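Local atomic coordinates of uncharacterized protein Atu1656 (Agrobacterium tumefaciens, PDB entry 2OJH), a protein that is of unknown function but, as a TolB-family six-bladed beta-propeller, may, like TolB, take part in protein-protein interactions. Residues T263-N275 / D282-V294. Residues are numbered along the deposited sequence; the frame is centred on the assembly and turned at random.
Sequences TLFDLFGGQGTMN and DGDEFAYVRYFPV
Phe265 pushes its CZ over one face of the Tyr288 ring, near the rim, the two planes inclined at 39°; Phe265 CZ lies 3.6 Å from Tyr288 CZ. Leu267 CD1 reaches the same tyrosine at CD2. Phe286 takes Leu264 CD1 at its ring edge, 3.6 Å from Phe286 CE2, while the bent selenomethionine chain of Met274 brings Met274 CE to 3.8 Å from Phe286 CE1. Farther along, Phe268 CG lies anti to its own backbone N (chi1 -176°), which sends the ring out to Pro293; Pro293 CD makes a CH-pi contact over one face. The two strands are the outermost of different sheets, so neighbouring propeller blades pack here; strand 285-291 pairs antiparallel with N-terminal strand 22-28, so one blade is built from both chain ends, the closure that textbook propellers use. Polar bonds begin where the chain turns at Phe268. Tyr291 N donates to Phe268 O (2.9 Å), and Val289 N donates to Thr273 O, 3.0 Å. Thr273 OG1 donates almost straight down the carbonyl of Val289 and accepts from Gly270 N, which fixes its hydroxyl. Tyr291 lays its ring edge along Gly269 and Gly272, its OH bonding Phe44 O. A water links Phe268 N to Arg290 NH1; the NE of Arg290 forms a salt bridge with Glu25.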
ATOM      1  N   THR A 263      -3.662   5.970  18.338  1.00 36.15           N
ATOM      2  CA  THR A 263      -2.543   5.042  18.131  1.00 35.97           C
ATOM      3  C   THR A 263      -3.008   3.643  18.471  1.00 35.27           C
ATOM      4  O   THR A 263      -3.417   3.366  19.600  1.00 35.18           O
ATOM      5  CB  THR A 263      -1.329   5.430  19.002  1.00 36.46           C
ATOM      6  OG1 THR A 263      -0.938   6.761  18.657  1.00 39.63           O
ATOM      7  CG2 THR A 263      -0.148   4.507  18.747  1.00 36.29           C
ATOM      8  N   LEU A 264      -2.998   2.755  17.488  1.00 33.42           N
ATOM      9  CA  LEU A 264      -3.333   1.374  17.748  1.00 33.06           C
ATOM     10  C   LEU A 264      -2.172   0.710  18.496  1.00 34.83           C
ATOM     11  O   LEU A 264      -2.384   0.078  19.532  1.00 35.13           O
ATOM     12  CB  LEU A 264      -3.636   0.642  16.426  1.00 32.65           C
ATOM     13  CG  LEU A 264      -4.875   1.187  15.736  1.00 31.47           C
ATOM     14  CD1 LEU A 264      -5.131   0.359  14.422  1.00 30.40           C
ATOM     15  CD2 LEU A 264      -6.118   1.176  16.630  1.00 30.23           C
ATOM     16  N   PHE A 265      -0.941   0.844  17.991  1.00 35.27           N
ATOM     17  CA  PHE A 265       0.230   0.328  18.711  1.00 35.58           C
ATOM     18  C   PHE A 265       1.501   1.019  18.202  1.00 35.31           C
ATOM     19  O   PHE A 265       1.491   1.567  17.115  1.00 33.92           O
ATOM     20  CB  PHE A 265       0.335  -1.195  18.560  1.00 35.02           C
ATOM     21  CG  PHE A 265       0.087  -1.687  17.157  1.00 36.12           C
ATOM     22  CD1 PHE A 265      -1.203  -2.008  16.752  1.00 36.75           C
ATOM     23  CD2 PHE A 265       1.138  -1.837  16.252  1.00 34.42           C
ATOM     24  CE1 PHE A 265      -1.447  -2.474  15.451  1.00 35.41           C
ATOM     25  CE2 PHE A 265       0.910  -2.311  14.956  1.00 34.96           C
ATOM     26  CZ  PHE A 265      -0.390  -2.613  14.562  1.00 35.75           C
ATOM     27  N   ASP A 266       2.555   1.031  19.033  1.00 35.54           N
ATOM     28  CA  ASP A 266       3.911   1.370  18.591  1.00 36.43           C
ATOM     29  C   ASP A 266       4.487   0.198  17.811  1.00 37.16           C
ATOM     30  O   ASP A 266       4.090  -0.954  18.011  1.00 37.61           O
ATOM     31  CB  ASP A 266       4.823   1.622  19.762  1.00 36.71           C
ATOM     32  CG  ASP A 266       4.415   2.845  20.574  1.00 38.33           C
ATOM     33  OD1 ASP A 266       3.684   3.705  20.050  1.00 38.71           O
ATOM     34  OD2 ASP A 266       4.836   2.935  21.744  1.00 43.89           O
ATOM     35  N   LEU A 267       5.453   0.486  16.955  1.00 37.19           N
ATOM     36  CA  LEU A 267       6.017  -0.540  16.095  1.00 37.22           C
ATOM     37  C   LEU A 267       7.425  -0.146  15.632  1.00 37.21           C
ATOM     38  O   LEU A 267       7.722   1.038  15.403  1.00 36.82           O
ATOM     39  CB  LEU A 267       5.093  -0.785  14.906  1.00 37.75           C
ATOM     40  CG  LEU A 267       5.581  -1.694  13.792  1.00 38.95           C
ATOM     41  CD1 LEU A 267       4.499  -2.646  13.335  1.00 43.18           C
ATOM     42  CD2 LEU A 267       6.053  -0.870  12.605  1.00 43.05           C
ATOM     43  N   PHE A 268       8.289  -1.148  15.509  1.00 36.75           N
ATOM     44  CA  PHE A 268       9.593  -0.942  14.924  1.00 36.16           C
ATOM     45  C   PHE A 268       9.464  -1.326  13.464  1.00 35.80           C
ATOM     46  O   PHE A 268       9.138  -2.484  13.118  1.00 34.73           O
ATOM     47  CB  PHE A 268      10.656  -1.769  15.632  1.00 35.56           C
ATOM     48  CG  PHE A 268      12.040  -1.506  15.123  1.00 36.23           C
ATOM     49  CD1 PHE A 268      12.742  -0.383  15.547  1.00 34.26           C
ATOM     50  CD2 PHE A 268      12.621  -2.358  14.206  1.00 34.27           C
ATOM     51  CE1 PHE A 268      14.011  -0.124  15.078  1.00 36.03           C
ATOM     52  CE2 PHE A 268      13.903  -2.109  13.715  1.00 35.41           C
ATOM     53  CZ  PHE A 268      14.596  -0.991  14.155  1.00 35.74           C
ATOM     54  N   GLY A 269       9.651  -0.330  12.599  1.00 36.24           N
ATOM     55  CA  GLY A 269       9.436  -0.524  11.168  1.00 36.03           C
ATOM     56  C   GLY A 269       9.308   0.802  10.429  1.00 36.37           C
ATOM     57  O   GLY A 269      10.122   1.712  10.620  1.00 36.73           O
ATOM     58  N   GLY A 270       8.268   0.915   9.617  1.00 35.39           N
ATOM     59  CA  GLY A 270       8.105   2.047   8.711  1.00 35.00           C
ATOM     60  C   GLY A 270       8.035   1.477   7.316  1.00 35.80           C
ATOM     61  O   GLY A 270       7.012   0.900   6.938  1.00 36.11           O
ATOM     62  N   GLN A 271       9.110   1.626   6.552  1.00 35.31           N
ATOM     63  CA  GLN A 271       9.091   1.070   5.190  1.00 36.16           C
ATOM     64  C   GLN A 271       8.864  -0.447   5.293  1.00 35.40           C
ATOM     65  O   GLN A 271       9.542  -1.118   6.078  1.00 35.39           O
ATOM     66  CB  GLN A 271      10.411   1.391   4.482  1.00 36.18           C
ATOM     67  CG  GLN A 271      10.584   0.676   3.111  1.00 35.87           C
ATOM     68  CD  GLN A 271       9.674   1.261   2.049  1.00 38.56           C
ATOM     69  OE1 GLN A 271       8.784   2.053   2.352  1.00 42.36           O
ATOM     70  NE2 GLN A 271       9.918   0.915   0.792  1.00 39.01           N
ATOM     71  N   GLY A 272       7.948  -0.974   4.484  1.00 35.93           N
ATOM     72  CA  GLY A 272       7.614  -2.407   4.487  1.00 34.98           C
ATOM     73  C   GLY A 272       6.432  -2.777   5.391  1.00 35.54           C
ATOM     74  O   GLY A 272       5.730  -3.779   5.143  1.00 35.03           O
ATOM     75  N   THR A 273       6.213  -1.990   6.442  1.00 34.42           N
ATOM     76  CA  THR A 273       5.158  -2.280   7.416  1.00 34.63           C
ATOM     77  C   THR A 273       3.794  -2.430   6.711  1.00 36.14           C
ATOM     78  O   THR A 273       3.075  -3.415   6.931  1.00 35.52           O
ATOM     79  CB  THR A 273       5.143  -1.204   8.554  1.00 35.38           C
ATOM     80  OG1 THR A 273       6.338  -1.351   9.313  1.00 33.04           O
ATOM     81  CG2 THR A 273       3.961  -1.368   9.498  1.00 34.61           C
HETATM   82  N   MSE A 274       3.430  -1.465   5.859  1.00 35.79           N
HETATM   83  CA  MSE A 274       2.130  -1.522   5.179  1.00 37.66           C
HETATM   84  C   MSE A 274       2.098  -0.669   3.904  1.00 37.24           C
HETATM   85  O   MSE A 274       1.174   0.137   3.724  1.00 36.40           O
HETATM   86  CB  MSE A 274       0.957  -1.126   6.122  1.00 37.04           C
HETATM   87  CG  MSE A 274       1.022   0.272   6.626  1.00 39.17           C
HETATM   88 SE   MSE A 274      -0.521   0.732   7.761  0.80 45.35          SE
HETATM   89  CE  MSE A 274      -0.266  -0.689   9.126  1.00 38.54           C
ATOM     90  N   ASN A 275       3.072  -0.829   2.995  1.00 35.23           N
ATOM     91  CA  ASN A 275       3.070   0.109   1.850  1.00 37.35           C
ATOM     92  C   ASN A 275       1.806   0.016   1.029  1.00 37.44           C
ATOM     93  O   ASN A 275       1.320   1.027   0.495  1.00 38.01           O
ATOM     94  CB  ASN A 275       4.270  -0.094   0.907  1.00 36.30           C
ATOM     95  CG  ASN A 275       5.555   0.134   1.591  1.00 38.84           C
ATOM     96  OD1 ASN A 275       6.024  -0.736   2.329  1.00 38.24           O
ATOM     97  ND2 ASN A 275       6.138   1.318   1.391  1.00 38.80           N
ATOM     98  N   ASP A 282     -13.231  -8.232   5.019  1.00 39.09           N
ATOM     99  CA  ASP A 282     -14.275  -7.941   6.012  1.00 39.70           C
ATOM    100  C   ASP A 282     -14.132  -6.582   6.708  1.00 39.21           C
ATOM    101  O   ASP A 282     -15.016  -6.192   7.466  1.00 38.87           O
ATOM    102  CB  ASP A 282     -14.394  -9.065   7.060  1.00 40.66           C
ATOM    103  CG  ASP A 282     -13.161  -9.180   7.990  1.00 44.65           C
ATOM    104  OD1 ASP A 282     -12.380  -8.203   8.190  1.00 47.50           O
ATOM    105  OD2 ASP A 282     -12.989 -10.283   8.567  1.00 49.98           O
ATOM    106  N   GLY A 283     -13.015  -5.893   6.495  1.00 38.56           N
ATOM    107  CA  GLY A 283     -12.821  -4.557   7.088  1.00 37.63           C
ATOM    108  C   GLY A 283     -12.633  -4.507   8.603  1.00 37.68           C
ATOM    109  O   GLY A 283     -12.617  -3.414   9.191  1.00 37.09           O
ATOM    110  N   ASP A 284     -12.434  -5.661   9.245  1.00 36.45           N
ATOM    111  CA  ASP A 284     -12.240  -5.695  10.702  1.00 36.93           C
ATOM    112  C   ASP A 284     -10.786  -5.872  11.090  1.00 36.86           C
ATOM    113  O   ASP A 284     -10.418  -5.626  12.243  1.00 36.87           O
ATOM    114  CB  ASP A 284     -13.049  -6.827  11.328  1.00 37.33           C
ATOM    115  CG  ASP A 284     -14.548  -6.656  11.087  1.00 39.04           C
ATOM    116  OD1 ASP A 284     -15.033  -5.500  11.072  1.00 39.78           O
ATOM    117  OD2 ASP A 284     -15.212  -7.676  10.915  1.00 41.85           O
ATOM    118  N   GLU A 285      -9.970  -6.285  10.127  1.00 35.35           N
ATOM    119  CA  GLU A 285      -8.576  -6.623  10.420  1.00 37.40           C
ATOM    120  C   GLU A 285      -7.687  -6.123   9.311  1.00 36.57           C
ATOM    121  O   GLU A 285      -8.116  -6.054   8.152  1.00 35.86           O
ATOM    122  CB  GLU A 285      -8.383  -8.144  10.537  1.00 36.20           C
ATOM    123  CG  GLU A 285      -9.274  -8.780  11.559  1.00 39.83           C
ATOM    124  CD  GLU A 285      -9.079 -10.282  11.711  1.00 40.69           C
ATOM    125  OE1 GLU A 285      -8.885 -10.990  10.706  1.00 42.29           O
ATOM    126  OE2 GLU A 285      -9.179 -10.739  12.859  1.00 46.36           O
ATOM    127  N   PHE A 286      -6.459  -5.764   9.662  1.00 35.14           N
ATOM    128  CA  PHE A 286      -5.467  -5.489   8.620  1.00 34.59           C
ATOM    129  C   PHE A 286      -4.158  -6.252   8.869  1.00 34.65           C
ATOM    130  O   PHE A 286      -3.820  -6.561  10.031  1.00 34.40           O
ATOM    131  CB  PHE A 286      -5.250  -3.969   8.491  1.00 34.39           C
ATOM    132  CG  PHE A 286      -4.695  -3.337   9.728  1.00 32.42           C
ATOM    133  CD1 PHE A 286      -3.334  -3.373   9.951  1.00 34.17           C
ATOM    134  CD2 PHE A 286      -5.531  -2.680  10.646  1.00 34.26           C
ATOM    135  CE1 PHE A 286      -2.779  -2.816  11.079  1.00 30.39           C
ATOM    136  CE2 PHE A 286      -4.989  -2.093  11.798  1.00 35.45           C
ATOM    137  CZ  PHE A 286      -3.622  -2.154  12.019  1.00 31.87           C
ATOM    138  N   ALA A 287      -3.421  -6.551   7.785  1.00 33.58           N
ATOM    139  CA  ALA A 287      -2.112  -7.181   7.856  1.00 34.22           C
ATOM    140  C   ALA A 287      -1.015  -6.099   7.831  1.00 34.75           C
ATOM    141  O   ALA A 287      -1.210  -5.022   7.256  1.00 34.53           O
ATOM    142  CB  ALA A 287      -1.929  -8.190   6.667  1.00 33.82           C
ATOM    143  N   TYR A 288       0.107  -6.390   8.491  1.00 34.98           N
ATOM    144  CA  TYR A 288       1.251  -5.472   8.585  1.00 34.51           C
ATOM    145  C   TYR A 288       2.520  -6.275   8.935  1.00 34.91           C
ATOM    146  O   TYR A 288       2.431  -7.451   9.331  1.00 34.34           O
ATOM    147  CB  TYR A 288       0.977  -4.355   9.614  1.00 35.65           C
ATOM    148  CG  TYR A 288       0.868  -4.867  11.032  1.00 36.94           C
ATOM    149  CD1 TYR A 288      -0.321  -5.448  11.497  1.00 36.34           C
ATOM    150  CD2 TYR A 288       1.970  -4.798  11.909  1.00 34.97           C
ATOM    151  CE1 TYR A 288      -0.407  -5.965  12.804  1.00 36.44           C
ATOM    152  CE2 TYR A 288       1.893  -5.309  13.203  1.00 34.25           C
ATOM    153  CZ  TYR A 288       0.694  -5.868  13.643  1.00 35.40           C
ATOM    154  OH  TYR A 288       0.618  -6.391  14.893  1.00 35.33           O
ATOM    155  N   VAL A 289       3.698  -5.668   8.768  1.00 33.85           N
ATOM    156  CA  VAL A 289       4.948  -6.318   9.158  1.00 33.90           C
ATOM    157  C   VAL A 289       5.607  -5.491  10.228  1.00 34.14           C
ATOM    158  O   VAL A 289       5.800  -4.299  10.047  1.00 33.26           O
ATOM    159  CB  VAL A 289       5.950  -6.499   7.987  1.00 33.62           C
ATOM    160  CG1 VAL A 289       7.107  -7.464   8.382  1.00 33.89           C
ATOM    161  CG2 VAL A 289       5.227  -7.028   6.719  1.00 32.56           C
ATOM    162  N   ARG A 290       5.942  -6.149  11.332  1.00 33.90           N
ATOM    163  CA  ARG A 290       6.729  -5.574  12.404  1.00 34.35           C
ATOM    164  C   ARG A 290       8.151  -6.094  12.159  1.00 34.37           C
ATOM    165  O   ARG A 290       8.337  -7.242  11.757  1.00 33.71           O
ATOM    166  CB  ARG A 290       6.165  -6.074  13.755  1.00 33.96           C
ATOM    167  CG  ARG A 290       6.997  -5.794  15.008  1.00 35.97           C
ATOM    168  CD  ARG A 290       6.446  -6.601  16.231  1.00 36.15           C
ATOM    169  NE  ARG A 290       5.014  -6.364  16.384  1.00 39.78           N
ATOM    170  CZ  ARG A 290       4.489  -5.353  17.065  1.00 44.10           C
ATOM    171  NH1 ARG A 290       5.275  -4.487  17.704  1.00 41.62           N
ATOM    172  NH2 ARG A 290       3.167  -5.210  17.125  1.00 44.99           N
ATOM    173  N   TYR A 291       9.147  -5.254  12.405  1.00 33.75           N
ATOM    174  CA  TYR A 291      10.523  -5.672  12.194  1.00 33.81           C
ATOM    175  C   TYR A 291      11.276  -5.744  13.501  1.00 33.72           C
ATOM    176  O   TYR A 291      10.804  -5.260  14.524  1.00 34.52           O
ATOM    177  CB  TYR A 291      11.235  -4.757  11.186  1.00 32.98           C
ATOM    178  CG  TYR A 291      10.584  -4.807   9.836  1.00 33.37           C
ATOM    179  CD1 TYR A 291      10.873  -5.846   8.953  1.00 33.67           C
ATOM    180  CD2 TYR A 291       9.631  -3.862   9.475  1.00 33.92           C
ATOM    181  CE1 TYR A 291      10.252  -5.930   7.721  1.00 33.26           C
ATOM    182  CE2 TYR A 291       8.989  -3.926   8.240  1.00 33.32           C
ATOM    183  CZ  TYR A 291       9.318  -4.962   7.376  1.00 34.53           C
ATOM    184  OH  TYR A 291       8.718  -5.063   6.165  1.00 35.01           O
ATOM    185  N   PHE A 292      12.438  -6.381  13.461  1.00 34.18           N
ATOM    186  CA  PHE A 292      13.337  -6.438  14.621  1.00 35.00           C
ATOM    187  C   PHE A 292      14.678  -5.872  14.170  1.00 36.30           C
ATOM    188  O   PHE A 292      15.093  -6.119  13.033  1.00 36.39           O
ATOM    189  CB  PHE A 292      13.485  -7.887  15.092  1.00 35.11           C
ATOM    190  CG  PHE A 292      12.171  -8.569  15.342  1.00 35.95           C
ATOM    191  CD1 PHE A 292      11.436  -8.295  16.501  1.00 37.00           C
ATOM    192  CD2 PHE A 292      11.651  -9.461  14.420  1.00 35.25           C
ATOM    193  CE1 PHE A 292      10.191  -8.903  16.726  1.00 37.48           C
ATOM    194  CE2 PHE A 292      10.414 -10.086  14.648  1.00 35.18           C
ATOM    195  CZ  PHE A 292       9.686  -9.796  15.795  1.00 36.24           C
ATOM    196  N   PRO A 293      15.344  -5.075  15.025  1.00 37.48           N
ATOM    197  CA  PRO A 293      16.641  -4.520  14.639  1.00 38.94           C
ATOM    198  C   PRO A 293      17.679  -5.572  14.196  1.00 40.70           C
ATOM    199  O   PRO A 293      17.682  -6.696  14.710  1.00 40.44           O
ATOM    200  CB  PRO A 293      17.120  -3.795  15.914  1.00 38.33           C
ATOM    201  CG  PRO A 293      16.199  -4.197  16.998  1.00 38.58           C
ATOM    202  CD  PRO A 293      14.909  -4.588  16.346  1.00 36.95           C
ATOM    203  N   VAL A 294      18.540  -5.203  13.244  1.00 42.35           N
ATOM    204  CA  VAL A 294      19.565  -6.130  12.746  1.00 44.19           C
ATOM    205  C   VAL A 294      20.754  -6.212  13.682  1.00 44.77           C
ATOM    206  O   VAL A 294      21.020  -5.259  14.418  1.00 46.32           O
ATOM    207  CB  VAL A 294      20.046  -5.795  11.316  1.00 44.59           C
ATOM    208  CG1 VAL A 294      18.910  -5.923  10.345  1.00 44.46           C
ATOM    209  CG2 VAL A 294      20.670  -4.408  11.242  1.00 46.28           C
TER
HETATM  210  O   HOH W   1       7.966  -3.450  17.317  1.00 27.88           O